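Local coordinates for ActII protein (Streptomyces coelicolor, PDB 2OPT), which probably binds DNA as a TetR-family transcriptional repressor, a homodimer whose helical C-terminal domain is thought to sense actinorhodin and related ligands, at residues A[22-27]-A[97-102]; A[14-19]-A[59-64]; A[172-177]-A[190-195]. One frame throughout, in Å; residues are numbered along the deposited sequence. Where two conformers were deposited one is given.

Contact 1: residues A[22-27]-A[97-102]; sequences EGLDAL and ARIAID
Leu-24 divides its two methyl groups between two neighbours on the facing segment: CD2 goes to Arg-98 and CD1 to Ile-99. Its CG lies anti to the backbone N (chi1 -173°), which extends the isobutyl group from the loop 22-27 toward helix 96-100, the CA atoms of Leu-24 and Ile-99 being 8.3 Å apart. On one side, Leu-24 CD2 sits 3.5 Å above the guanidinium plane of Arg-98, displaced toward the rim, and is about equally far from NE, CZ and NH2, with CZ at 3.7 Å. On the other, Leu-24 CD1 meets Ile-99 CG1 at 3.9 Å and Ile-99 CD1 at 4.0 Å, so the ethyl arm of the isoleucine, rather than CG2, makes the touch. Leu-24 and Ile-99 are both buried, whereas Arg-98 and Asp-25 are solvent-exposed. This is an interdomain junction of the TetR fold: the turn between helix 8-22 and helix 29-36, the latter part of the predicted helix-turn-helix, rests on helix 96-100 of the C-terminal region. Leu-24 also packs on Leu-19 and Leu-54, and its backbone N is hydrogen-bonded to Asp-95, which ties the turn to the residue just before the same short helix. An alanine here is likely to open a gap between Ile-99 and Leu-54 and to strip the guanidinium face of its aliphatic cover. Arg-98 bends at chi3 (75°), which turns its guanidinium so that one face meets Leu-24 CD2 and its edge points toward Asp-25. Asp-25 OD1 approaches near the guanidinium plane at that edge, but at 3.7 Å from Arg-98 NH2 the salt bridge is long, and with carboxylate and guanidinium planes 77° apart it lacks the coplanar, two-pronged form.

Contact 2: residues A[14-19]-A[59-64]; sequences TALGIL and DIVLTE
Leu-16 meets Val-61 and Ile-60 from the middle of the segment 14-19. Before it in sequence, Thr-14 and Ala-15 belong to another face of helix 8-22, where both pack on Leu-32 of helix 29-36. Leu-16 points toward helix 50-61, its CG anti to the backbone N (chi1 179°) carrying both methyls to it. They straddle one branch of the valine, with Leu-16 CD1 and Leu-16 CD2 each 3.7 Å from Val-61 CG1. CD2 also reaches Ile-60 CG2, more loosely, at 4.2 Å, and the side chain touches His-93 as well. Further on, Leu-19 turns to Leu-24 and Leu-27 of the following loop. Helix 8-22 thus packs against the C-terminal end of helix 50-61, the helix that in TetR-family proteins leads from the DNA-binding domain into the ligand-binding body; here Val-61 goes on to touch Met-89 of helix 75-92. With 105 Å² buried in all and methyl-to-methyl approaches alone between the segments, the evidence points to a modest dispersive contact, in which shape rather than bond direction would set the fit of the two helices.

Contact 3: residues A[172-177]-A[190-195]; sequences GYLKSL and GPITSL
The two segments, the last turns of helix 164-175 and helix 189-194, approach most closely in backbone at Leu-174 and Thr-193, whose CA atoms lie 8.7 Å apart. Leu-174 bridges this distance with a single methyl: its CD1 stands 4.1 Å from Ile-192 CG2 and 4.2 Å from Ile-192 CB. The two side chains cross at about a right angle, so the leucine tip lands on the branch point of the isoleucine rather than running along it. In Ile-192, CG1 is anti to the carbonyl carbon (chi1 -62°), and this leaves CG2 as the branch that faces Leu-174. Thr-193 OG1 is more distant, at 4.5 Å from Leu-174 CD1; this side chain also packs on Ala-167, Leu-170 and His-171, one to two turns earlier on the facing helix. The pair belongs to the all-helical C-terminal domain of the TetR fold, where the chain leaves helix 164-175, passes through the short helix 183-187 and folds back so that helix 189-194 lies against it. Leu-185 of that intervening helix touches Ile-192, and Leu-174 also packs on Ala-189. At the close of the first helix, Ser-176 is the first residue to leave helical angles, and its OG donates to Gly-172 O at 2.8 Å, in the carbonyl plane with a C=O...OG angle of 159°. The same oxygen accepts from Ser-176 N at 3.2 Å, so two donors of one residue hold it. Beyond the turn, Leu-177 CD1 lies 3.6 Å above the ring plane of Tyr-173, toward its rim, and both residues pack on Met-111 of the second subunit.

How the contacts relate
Contacts 1 and 2 adjoin, with centres 11 Å apart: contact 2 starts from helix 8-22 and contact 1 from the loop that follows it, and Leu-19, within segment 14-19, joins them by packing on both Leu-24 and Ile-99. Their segments alternate along the chain; contact 1 reaches the C-terminal region, while contact 2 holds helix 8-22 to the end of the linking helix 50-61. Contact 3 stands apart, its centre 31 Å and 38 Å from the other two, beside the second subunit, which touches neither of the others. All three are partly buried. Contact 1, the largest at 196 Å², adds an exposed charged pair to its apolar core; contacts 2 and 3 rest on aliphatic packing.

Contact 1: residues A[22-27]-A[97-102]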
loop_
_atom_site.group_PDB
_atom_site.type_symbol
_atom_site.label_atom_id
_atom_site.label_comp_id
_atom_site.label_asym_id
_atom_site.label_seq_id
_atom_site.Cartn_x
_atom_site.Cartn_y
_atom_site.Cartn_z
ATOM N N GLU A 22 20.898 -10.968 4.366
ATOM C CA GLU A 22 21.153 -11.135 2.949
ATOM C C GLU A 22 19.930 -10.900 2.038
ATOM O O GLU A 22 20.052 -10.828 0.804
ATOM C CB GLU A 22 21.786 -12.510 2.695
ATOM C CG GLU A 22 23.165 -12.690 3.336
ATOM C CD GLU A 22 23.688 -14.085 3.122
ATOM O OE1 GLU A 22 23.458 -14.630 2.032
ATOM O OE2 GLU A 22 24.297 -14.648 4.046
ATOM N N GLY A 23 18.772 -10.735 2.634
ATOM C CA GLY A 23 17.623 -10.349 1.847
ATOM C C GLY A 23 16.886 -11.564 1.342
ATOM O O GLY A 23 17.386 -12.682 1.405
ATOM N N LEU A 24 15.685 -11.328 0.871
ATOM C CA LEU A 24 14.778 -12.358 0.461
ATOM C C LEU A 24 15.282 -13.249 -0.683
ATOM O O LEU A 24 14.881 -14.419 -0.785
ATOM C CB LEU A 24 13.444 -11.694 0.053
ATOM C CG LEU A 24 12.222 -12.552 -0.285
ATOM C CD1 LEU A 24 11.807 -13.527 0.809
ATOM C CD2 LEU A 24 11.082 -11.661 -0.621
ATOM N N ASP A 25 16.104 -12.725 -1.583
ATOM C CA ASP A 25 16.439 -13.564 -2.743
ATOM C C ASP A 25 17.467 -14.638 -2.363
ATOM O O ASP A 25 17.446 -15.739 -2.903
ATOM C CB ASP A 25 16.862 -12.736 -3.960
ATOM C CG ASP A 25 15.710 -11.921 -4.561
ATOM O OD1 ASP A 25 14.521 -12.242 -4.384
ATOM O OD2 ASP A 25 16.002 -10.919 -5.230
ATOM N N ALA A 26 18.302 -14.320 -1.377
ATOM C CA ALA A 26 19.294 -15.223 -0.797
ATOM C C ALA A 26 18.669 -16.373 -0.038
ATOM O O ALA A 26 19.342 -17.373 0.235
ATOM C CB ALA A 26 20.204 -14.450 0.128
ATOM N N LEU A 27 17.380 -16.231 0.322
ATOM C CA LEU A 27 16.707 -17.253 1.120
ATOM C C LEU A 27 16.017 -18.273 0.223
ATOM O O LEU A 27 14.848 -18.095 -0.111
ATOM C CB LEU A 27 15.720 -16.625 2.113
ATOM C CG LEU A 27 14.941 -17.606 3.014
ATOM C CD1 LEU A 27 15.866 -18.445 3.833
ATOM C CD2 LEU A 27 13.972 -16.825 3.917
ATOM N N ALA A 97 8.504 -6.484 4.719
ATOM C CA ALA A 97 7.295 -5.900 4.149
ATOM C C ALA A 97 6.982 -6.507 2.785
ATOM O O ALA A 97 5.826 -6.547 2.364
ATOM C CB ALA A 97 7.435 -4.390 4.042
ATOM N N ARG A 98 8.019 -6.976 2.099
ATOM C CA ARG A 98 7.850 -7.633 0.801
ATOM C C ARG A 98 7.125 -8.944 1.015
ATOM O O ARG A 98 6.295 -9.343 0.234
ATOM C CB ARG A 98 9.204 -7.905 0.142
ATOM C CG ARG A 98 9.681 -6.898 -0.867
ATOM C CD ARG A 98 11.028 -7.349 -1.486
ATOM N NE ARG A 98 10.849 -8.446 -2.456
ATOM C CZ ARG A 98 11.824 -9.073 -3.116
ATOM N NH1 ARG A 98 13.099 -8.743 -2.948
ATOM N NH2 ARG A 98 11.525 -10.042 -3.967
ATOM N N ILE A 99 7.456 -9.641 2.085
ATOM C CA ILE A 99 6.784 -10.906 2.371
ATOM C C ILE A 99 5.384 -10.642 2.867
ATOM O O ILE A 99 4.444 -11.347 2.505
ATOM C CB ILE A 99 7.579 -11.641 3.485
ATOM C CG1 ILE A 99 8.977 -12.023 2.996
ATOM C CG2 ILE A 99 6.830 -12.827 4.041
ATOM C CD1 ILE A 99 9.886 -12.461 4.144
ATOM N N ALA A 100 5.261 -9.635 3.743
ATOM C CA ALA A 100 4.006 -9.293 4.407
ATOM C C ALA A 100 2.919 -8.815 3.486
ATOM O O ALA A 100 1.756 -9.015 3.770
ATOM C CB ALA A 100 4.246 -8.234 5.453
ATOM N N ILE A 101 3.289 -8.136 2.408
ATOM C CA ILE A 101 2.321 -7.327 1.636
ATOM C C ILE A 101 1.136 -8.119 1.026
ATOM O O ILE A 101 -0.001 -7.586 0.886
ATOM C CB ILE A 101 3.069 -6.440 0.570
ATOM C CG1 ILE A 101 2.242 -5.223 0.077
ATOM C CG2 ILE A 101 3.777 -7.295 -0.530
ATOM C CD1 ILE A 101 0.738 -5.315 0.184
ATOM N N ASP A 102 1.394 -9.371 0.661
ATOM C CA ASP A 102 0.432 -10.270 0.042
ATOM C C ASP A 102 -0.083 -11.353 1.034
ATOM O O ASP A 102 -0.743 -12.307 0.634
ATOM C CB ASP A 102 1.147 -10.951 -1.125
ATOM C CG ASP A 102 2.371 -11.754 -0.667
ATOM O OD1 ASP A 102 3.124 -11.275 0.208
ATOM O OD2 ASP A 102 2.574 -12.873 -1.182
#

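Contact 2: residues A[14-19]-A[59-64]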
loop_
_atom_site.group_PDB
_atom_site.type_symbol
_atom_site.label_atom_id
_atom_site.label_comp_id
_atom_site.label_asym_id
_atom_site.label_seq_id
_atom_site.Cartn_x
_atom_site.Cartn_y
_atom_site.Cartn_z
ATOM N N THR A 14 16.716 -19.588 11.803
ATOM C CA THR A 14 17.832 -19.614 10.863
ATOM C C THR A 14 17.448 -18.895 9.591
ATOM O O THR A 14 18.206 -18.102 9.086
ATOM C CB THR A 14 18.197 -21.098 10.566
ATOM O OG1 THR A 14 18.612 -21.707 11.802
ATOM C CG2 THR A 14 19.336 -21.221 9.542
ATOM N N ALA A 15 16.254 -19.191 9.067
ATOM C CA ALA A 15 15.765 -18.508 7.888
ATOM C C ALA A 15 15.657 -16.983 8.031
ATOM O O ALA A 15 16.087 -16.217 7.138
ATOM C CB ALA A 15 14.386 -19.104 7.485
ATOM N N LEU A 16 15.115 -16.530 9.150
ATOM C CA LEU A 16 15.026 -15.128 9.418
ATOM C C LEU A 16 16.427 -14.498 9.476
ATOM O O LEU A 16 16.627 -13.373 9.061
ATOM C CB LEU A 16 14.310 -14.938 10.759
ATOM C CG LEU A 16 14.162 -13.467 11.193
ATOM C CD1 LEU A 16 13.334 -12.666 10.154
ATOM C CD2 LEU A 16 13.525 -13.402 12.598
ATOM N N GLY A 17 17.400 -15.247 9.957
ATOM C CA GLY A 17 18.777 -14.733 10.080
ATOM C C GLY A 17 19.333 -14.495 8.669
ATOM O O GLY A 17 19.998 -13.484 8.388
ATOM N N ILE A 18 19.039 -15.412 7.758
ATOM C CA ILE A 18 19.520 -15.287 6.374
ATOM C C ILE A 18 18.898 -14.040 5.755
ATOM O O ILE A 18 19.597 -13.205 5.205
ATOM C CB ILE A 18 19.212 -16.574 5.525
ATOM C CG1 ILE A 18 20.089 -17.737 6.039
ATOM C CG2 ILE A 18 19.457 -16.329 4.014
ATOM C CD1 ILE A 18 19.478 -19.145 5.745
ATOM N N LEU A 19 17.578 -13.965 5.820
ATOM C CA LEU A 19 16.783 -12.802 5.390
ATOM C C LEU A 19 17.344 -11.488 5.939
ATOM O O LEU A 19 17.533 -10.524 5.217
ATOM C CB LEU A 19 15.370 -12.957 5.914
ATOM C CG LEU A 19 14.111 -13.047 5.059
ATOM C CD1 LEU A 19 12.908 -12.473 5.830
ATOM C CD2 LEU A 19 14.273 -12.270 3.774
ATOM N N ASP A 59 5.115 -14.966 10.469
ATOM C CA ASP A 59 4.477 -15.032 11.777
ATOM C C ASP A 59 5.459 -14.890 12.920
ATOM O O ASP A 59 5.137 -14.314 13.972
ATOM C CB ASP A 59 3.697 -16.319 11.953
ATOM C CG ASP A 59 2.700 -16.199 13.070
ATOM O OD1 ASP A 59 1.730 -15.426 12.901
ATOM O OD2 ASP A 59 2.983 -16.749 14.172
ATOM N N ILE A 60 6.675 -15.383 12.746
ATOM C CA ILE A 60 7.580 -15.371 13.899
ATOM C C ILE A 60 8.013 -13.977 14.388
ATOM O O ILE A 60 8.236 -13.757 15.581
ATOM C CB ILE A 60 8.778 -16.287 13.637
ATOM C CG1 ILE A 60 9.234 -16.882 14.965
ATOM C CG2 ILE A 60 9.936 -15.527 12.879
ATOM C CD1 ILE A 60 10.153 -18.035 14.779
ATOM N N VAL A 61 8.194 -13.041 13.457
ATOM C CA VAL A 61 8.629 -11.681 13.791
ATOM C C VAL A 61 7.468 -10.864 14.434
ATOM O O VAL A 61 7.694 -9.870 15.083
ATOM C CB VAL A 61 9.112 -10.951 12.501
ATOM C CG1 VAL A 61 10.354 -11.583 12.012
ATOM C CG2 VAL A 61 8.032 -11.031 11.357
ATOM N N LEU A 62 6.218 -11.269 14.194
ATOM C CA LEU A 62 5.042 -10.581 14.737
ATOM C C LEU A 62 4.957 -10.650 16.241
ATOM O O LEU A 62 4.216 -9.892 16.851
ATOM C CB LEU A 62 3.770 -11.178 14.161
ATOM C CG LEU A 62 3.559 -10.878 12.675
ATOM C CD1 LEU A 62 2.183 -11.439 12.171
ATOM C CD2 LEU A 62 3.570 -9.367 12.482
ATOM N N THR A 63 5.730 -11.562 16.835
ATOM C CA THR A 63 5.928 -11.564 18.250
ATOM C C THR A 63 6.428 -10.214 18.697
ATOM O O THR A 63 6.194 -9.828 19.831
ATOM C CB THR A 63 6.942 -12.667 18.707
ATOM O OG1 THR A 63 6.692 -12.922 20.084
ATOM C CG2 THR A 63 8.401 -12.221 18.581
ATOM N N GLU A 64 7.142 -9.493 17.804
ATOM C CA GLU A 64 7.761 -8.176 18.133
ATOM C C GLU A 64 6.794 -7.014 18.258
ATOM O O GLU A 64 7.139 -5.934 18.746
ATOM C CB GLU A 64 8.799 -7.821 17.054
ATOM C CG GLU A 64 9.916 -8.853 16.882
ATOM C CD GLU A 64 11.055 -8.398 15.942
ATOM O OE1 GLU A 64 11.163 -7.201 15.593
ATOM O OE2 GLU A 64 11.861 -9.261 15.583
#

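Contact 3: residues A[172-177]-A[190-195]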
loop_
_atom_site.group_PDB
_atom_site.type_symbol
_atom_site.label_atom_id
_atom_site.label_comp_id
_atom_site.label_asym_id
_atom_site.label_seq_id
_atom_site.Cartn_x
_atom_site.Cartn_y
_atom_site.Cartn_z
ATOM N N GLY A 172 14.516 19.660 -7.722
ATOM C CA GLY A 172 15.094 20.660 -8.601
ATOM C C GLY A 172 14.328 20.783 -9.889
ATOM O O GLY A 172 14.269 21.854 -10.471
ATOM N N TYR A 173 13.746 19.684 -10.354
ATOM C CA TYR A 173 12.827 19.787 -11.463
ATOM C C TYR A 173 11.629 20.647 -11.036
ATOM O O TYR A 173 11.352 21.664 -11.647
ATOM C CB TYR A 173 12.361 18.411 -11.914
ATOM C CG TYR A 173 11.476 18.470 -13.119
ATOM C CD1 TYR A 173 11.950 18.971 -14.309
ATOM C CD2 TYR A 173 10.157 18.010 -13.072
ATOM C CE1 TYR A 173 11.149 19.033 -15.423
ATOM C CE2 TYR A 173 9.351 18.054 -14.183
ATOM C CZ TYR A 173 9.845 18.574 -15.357
ATOM O OH TYR A 173 9.061 18.648 -16.487
ATOM N N LEU A 174 10.923 20.235 -9.978
ATOM C CA LEU A 174 9.730 20.932 -9.526
ATOM C C LEU A 174 10.049 22.380 -9.195
ATOM O O LEU A 174 9.399 23.286 -9.703
ATOM C CB LEU A 174 9.128 20.231 -8.309
ATOM C CG LEU A 174 8.422 18.897 -8.504
ATOM C CD1 LEU A 174 7.618 18.558 -7.220
ATOM C CD2 LEU A 174 7.533 18.885 -9.753
ATOM N N LYS A 175 11.070 22.595 -8.371
ATOM C CA LYS A 175 11.423 23.952 -7.956
ATOM C C LYS A 175 11.744 24.912 -9.116
ATOM O O LYS A 175 11.414 26.096 -9.044
ATOM C CB LYS A 175 12.582 23.895 -6.869
ATOM C CG LYS A 175 13.459 25.210 -6.832
ATOM C CD LYS A 175 13.463 25.875 -5.440
ATOM C CE LYS A 175 14.391 27.094 -5.412
ATOM N NZ LYS A 175 14.782 27.457 -4.002
ATOM N N SER A 176 12.325 24.387 -10.202
ATOM C CA SER A 176 12.671 25.199 -11.383
ATOM C C SER A 176 11.658 25.116 -12.544
ATOM O O SER A 176 11.974 25.467 -13.679
ATOM C CB SER A 176 14.092 24.875 -11.864
ATOM O OG SER A 176 14.117 23.683 -12.643
ATOM N N LEU A 177 10.443 24.643 -12.252
ATOM C CA LEU A 177 9.294 24.720 -13.176
ATOM C C LEU A 177 8.846 26.165 -13.318
ATOM O O LEU A 177 9.026 26.954 -12.370
ATOM C CB LEU A 177 8.135 23.894 -12.620
ATOM C CG LEU A 177 7.671 22.539 -13.210
ATOM C CD1 LEU A 177 8.682 21.773 -14.078
ATOM C CD2 LEU A 177 7.095 21.676 -12.098
ATOM N N GLY A 190 9.462 21.170 -2.010
ATOM C CA GLY A 190 10.070 20.612 -0.791
ATOM C C GLY A 190 9.230 19.474 -0.205
ATOM O O GLY A 190 9.670 18.324 -0.202
ATOM N N PRO A 191 8.001 19.776 0.279
ATOM C CA PRO A 191 7.171 18.734 0.881
ATOM C C PRO A 191 6.928 17.552 -0.060
ATOM O O PRO A 191 6.961 16.409 0.388
ATOM C CB PRO A 191 5.850 19.467 1.161
ATOM C CG PRO A 191 6.280 20.897 1.378
ATOM C CD PRO A 191 7.348 21.097 0.352
ATOM N N ILE A 192 6.684 17.821 -1.342
ATOM C CA ILE A 192 6.323 16.758 -2.263
ATOM C C ILE A 192 7.509 15.838 -2.445
ATOM O O ILE A 192 7.363 14.648 -2.661
ATOM C CB ILE A 192 5.854 17.307 -3.632
ATOM C CG1 ILE A 192 4.597 18.157 -3.452
ATOM C CG2 ILE A 192 5.625 16.169 -4.615
ATOM C CD1 ILE A 192 4.137 18.909 -4.744
ATOM N N THR A 193 8.693 16.401 -2.273
ATOM C CA THR A 193 9.926 15.700 -2.546
ATOM C C THR A 193 10.656 15.287 -1.262
ATOM O O THR A 193 11.273 14.213 -1.197
ATOM C CB THR A 193 10.808 16.586 -3.414
ATOM O OG1 THR A 193 10.567 16.269 -4.785
ATOM C CG2 THR A 193 12.255 16.396 -3.085
ATOM N N SER A 194 10.575 16.155 -0.253
ATOM C CA SER A 194 11.357 16.014 0.966
ATOM C C SER A 194 10.811 14.879 1.771
ATOM O O SER A 194 11.481 13.872 1.941
ATOM C CB SER A 194 11.369 17.319 1.819
ATOM O OG SER A 194 11.928 18.454 1.122
ATOM N N LEU A 195 9.561 15.025 2.195
ATOM C CA LEU A 195 9.105 14.451 3.469
ATOM C C LEU A 195 9.930 13.287 4.067
ATOM O O LEU A 195 9.970 12.181 3.514
ATOM C CB LEU A 195 7.583 14.188 3.486
ATOM C CG LEU A 195 6.804 15.449 3.909
ATOM C CD1 LEU A 195 5.370 15.153 4.302
ATOM C CD2 LEU A 195 7.540 16.232 5.054
#